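Local structure of probable hydrolase (Pseudomonas aeruginosa, 7AL6) at residues 39-42 against 43-46. The protein is of unknown function but has the alpha/beta hydrolase fold and is probably a hydrolase, perhaps acting on lipids. Sequence-based numbering, arbitrary orientation. Where two conformers were deposited one is given.
Sequences NAMS and FSRL
Ser44 reaches back to Met41 and grips its carbonyl oxygen twice, once through the backbone and once through the side chain. The two donors share the oxygen by direction: the amide N of Ser44, 3.0 Å from Met41 O, sits above the carbonyl plane, whereas the hydroxyl comes in that plane, OG to Met41 O being 2.8 Å. Serine suits the place because its short side chain, with OG between its own N and carbonyl carbon (chi1 58°), can turn back onto the preceding turn.

From Met41 CB, which points away from residues 43-46, CG lies beside the backbone N (chi1 -70°); bends at chi2 and chi3 (-79°) then turn the flexible thioether back. In the conformer described, one of two modelled, Met41 SD comes to 4.1 Å and CE to 3.9 Å from Ser44 CB. The side chain also touches Leu184, Gln187 and Arg188 of helix 179-189.

Asn39 makes an Asx turn: its side-chain carbonyl supplies OD1 as acceptor for Met41 N at 2.8 Å, while Leu185 O holds ND2. Backbone bonds follow from Ser42 N to Asn39 O and from Phe43 N to Ala40 O, 3.1 Å. A water accepts from Leu46 N and donates to Ser42 O.

This turn belongs to the connection between strands 28-33 and 53-58 of the alpha/beta hydrolase fold. Phe43's apolar ring suits its buried spot against Leu99 of strand 96-101, near the probable nucleophile elbow; Ser42 OG bonds to His266, and Leu46 rests on helix 270-284, with Arg45 salt-bridged to Glu180 and Glu270.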
ATOM      1  N   ASN A  39       6.465 -14.306 -18.798  1.00 23.94           N
ATOM      2  CA  ASN A  39       5.288 -13.443 -18.894  1.00 27.32           C
ATOM      3  C   ASN A  39       4.377 -14.027 -19.953  1.00 22.61           C
ATOM      4  O   ASN A  39       4.683 -15.059 -20.561  1.00 26.57           O
ATOM      5  CB  ASN A  39       5.670 -11.996 -19.212  1.00 20.28           C
ATOM      6  CG  ASN A  39       6.490 -11.861 -20.464  1.00 21.54           C
ATOM      7  OD1 ASN A  39       6.037 -12.212 -21.538  1.00 23.72           O
ATOM      8  ND2 ASN A  39       7.697 -11.272 -20.334  1.00 25.06           N
ATOM      9  N   ALA A  40       3.278 -13.330 -20.221  1.00 22.54           N
ATOM     10  CA  ALA A  40       2.272 -13.863 -21.125  1.00 22.42           C
ATOM     11  C   ALA A  40       2.787 -14.051 -22.548  1.00 25.60           C
ATOM     12  O   ALA A  40       2.153 -14.756 -23.336  1.00 23.57           O
ATOM     13  CB  ALA A  40       1.040 -12.953 -21.165  1.00 28.47           C
ATOM     14  N   MET A  41       3.860 -13.396 -22.941  1.00 22.40           N
ATOM     15  CA  MET A  41       4.383 -13.646 -24.281  0.70 26.68           C
ATOM     16  C   MET A  41       4.921 -15.068 -24.445  1.00 26.19           C
ATOM     17  O   MET A  41       5.149 -15.501 -25.573  1.00 27.49           O
ATOM     18  CB  MET A  41       5.509 -12.664 -24.616  0.70 26.73           C
ATOM     19  CG  MET A  41       5.069 -11.200 -24.826  0.70 29.75           C
ATOM     20  SD  MET A  41       4.022 -11.014 -26.274  0.70 33.63           S
ATOM     21  CE  MET A  41       5.242 -11.027 -27.598  0.70 28.40           C
ATOM     22  N   SER A  42       4.934 -15.828 -23.374  1.00 23.31           N
ATOM     23  CA  SER A  42       5.336 -17.240 -23.421  1.00 28.61           C
ATOM     24  C   SER A  42       4.338 -17.930 -24.368  1.00 28.95           C
ATOM     25  O   SER A  42       4.728 -18.792 -25.031  1.00 27.05           O
ATOM     26  CB  SER A  42       5.370 -17.834 -22.058  1.00 29.10           C
ATOM     27  OG  SER A  42       5.813 -19.157 -22.081  1.00 29.02           O
ATOM     28  N   PHE A  43       3.098 -17.457 -24.457  1.00 26.25           N
ATOM     29  CA  PHE A  43       2.019 -18.044 -25.283  1.00 23.99           C
ATOM     30  C   PHE A  43       1.801 -17.303 -26.607  1.00 25.88           C
ATOM     31  O   PHE A  43       0.837 -17.592 -27.270  1.00 26.47           O
ATOM     32  CB  PHE A  43       0.751 -18.143 -24.439  1.00 26.37           C
ATOM     33  CG  PHE A  43       0.922 -18.980 -23.201  1.00 24.54           C
ATOM     34  CD1 PHE A  43       0.880 -20.354 -23.270  1.00 28.39           C
ATOM     35  CD2 PHE A  43       1.182 -18.401 -21.977  1.00 22.95           C
ATOM     36  CE1 PHE A  43       1.063 -21.124 -22.138  1.00 29.06           C
ATOM     37  CE2 PHE A  43       1.366 -19.175 -20.847  1.00 28.24           C
ATOM     38  CZ  PHE A  43       1.314 -20.537 -20.931  1.00 24.14           C
ATOM     39  N   SER A  44       2.701 -16.421 -27.008  1.00 24.11           N
ATOM     40  CA  SER A  44       2.545 -15.575 -28.219  1.00 31.37           C
ATOM     41  C   SER A  44       2.440 -16.433 -29.485  1.00 33.45           C
ATOM     42  O   SER A  44       1.729 -16.054 -30.359  1.00 30.17           O
ATOM     43  CB  SER A  44       3.603 -14.515 -28.337  1.00 28.98           C
ATOM     44  OG  SER A  44       4.897 -15.052 -28.349  1.00 31.26           O
ATOM     45  N   ARG A  45       3.147 -17.544 -29.569  1.00 31.67           N
ATOM     46  CA  ARG A  45       3.086 -18.424 -30.758  1.00 37.56           C
ATOM     47  C   ARG A  45       1.936 -19.438 -30.635  1.00 31.32           C
ATOM     48  O   ARG A  45       1.302 -19.724 -31.612  1.00 30.13           O
ATOM     49  CB  ARG A  45       4.393 -19.193 -30.921  1.00 31.31           C
ATOM     50  CG  ARG A  45       5.630 -18.352 -31.156  1.00 33.97           C
ATOM     51  CD  ARG A  45       6.680 -19.260 -31.735  1.00 35.26           C
ATOM     52  NE  ARG A  45       8.026 -18.784 -31.594  1.00 39.56           N
ATOM     53  CZ  ARG A  45       8.736 -18.288 -32.579  1.00 38.50           C
ATOM     54  NH1 ARG A  45       8.215 -18.197 -33.781  1.00 39.26           N
ATOM     55  NH2 ARG A  45       9.960 -17.880 -32.360  1.00 33.87           N
ATOM     56  N   LEU A  46       1.769 -20.027 -29.462  1.00 33.32           N
ATOM     57  CA  LEU A  46       0.788 -21.106 -29.205  1.00 27.26           C
ATOM     58  C   LEU A  46      -0.671 -20.664 -29.178  1.00 33.79           C
ATOM     59  O   LEU A  46      -1.428 -21.225 -29.905  1.00 26.39           O
ATOM     60  CB  LEU A  46       1.156 -21.741 -27.870  1.00 29.65           C
ATOM     61  CG  LEU A  46       0.251 -22.876 -27.433  1.00 27.60           C
ATOM     62  CD1 LEU A  46       0.036 -23.836 -28.575  1.00 29.08           C
ATOM     63  CD2 LEU A  46       0.819 -23.573 -26.223  1.00 32.64           C
TER
HETATM   64  O   HOH W   1       4.213 -19.622 -27.602  1.00 26.71           O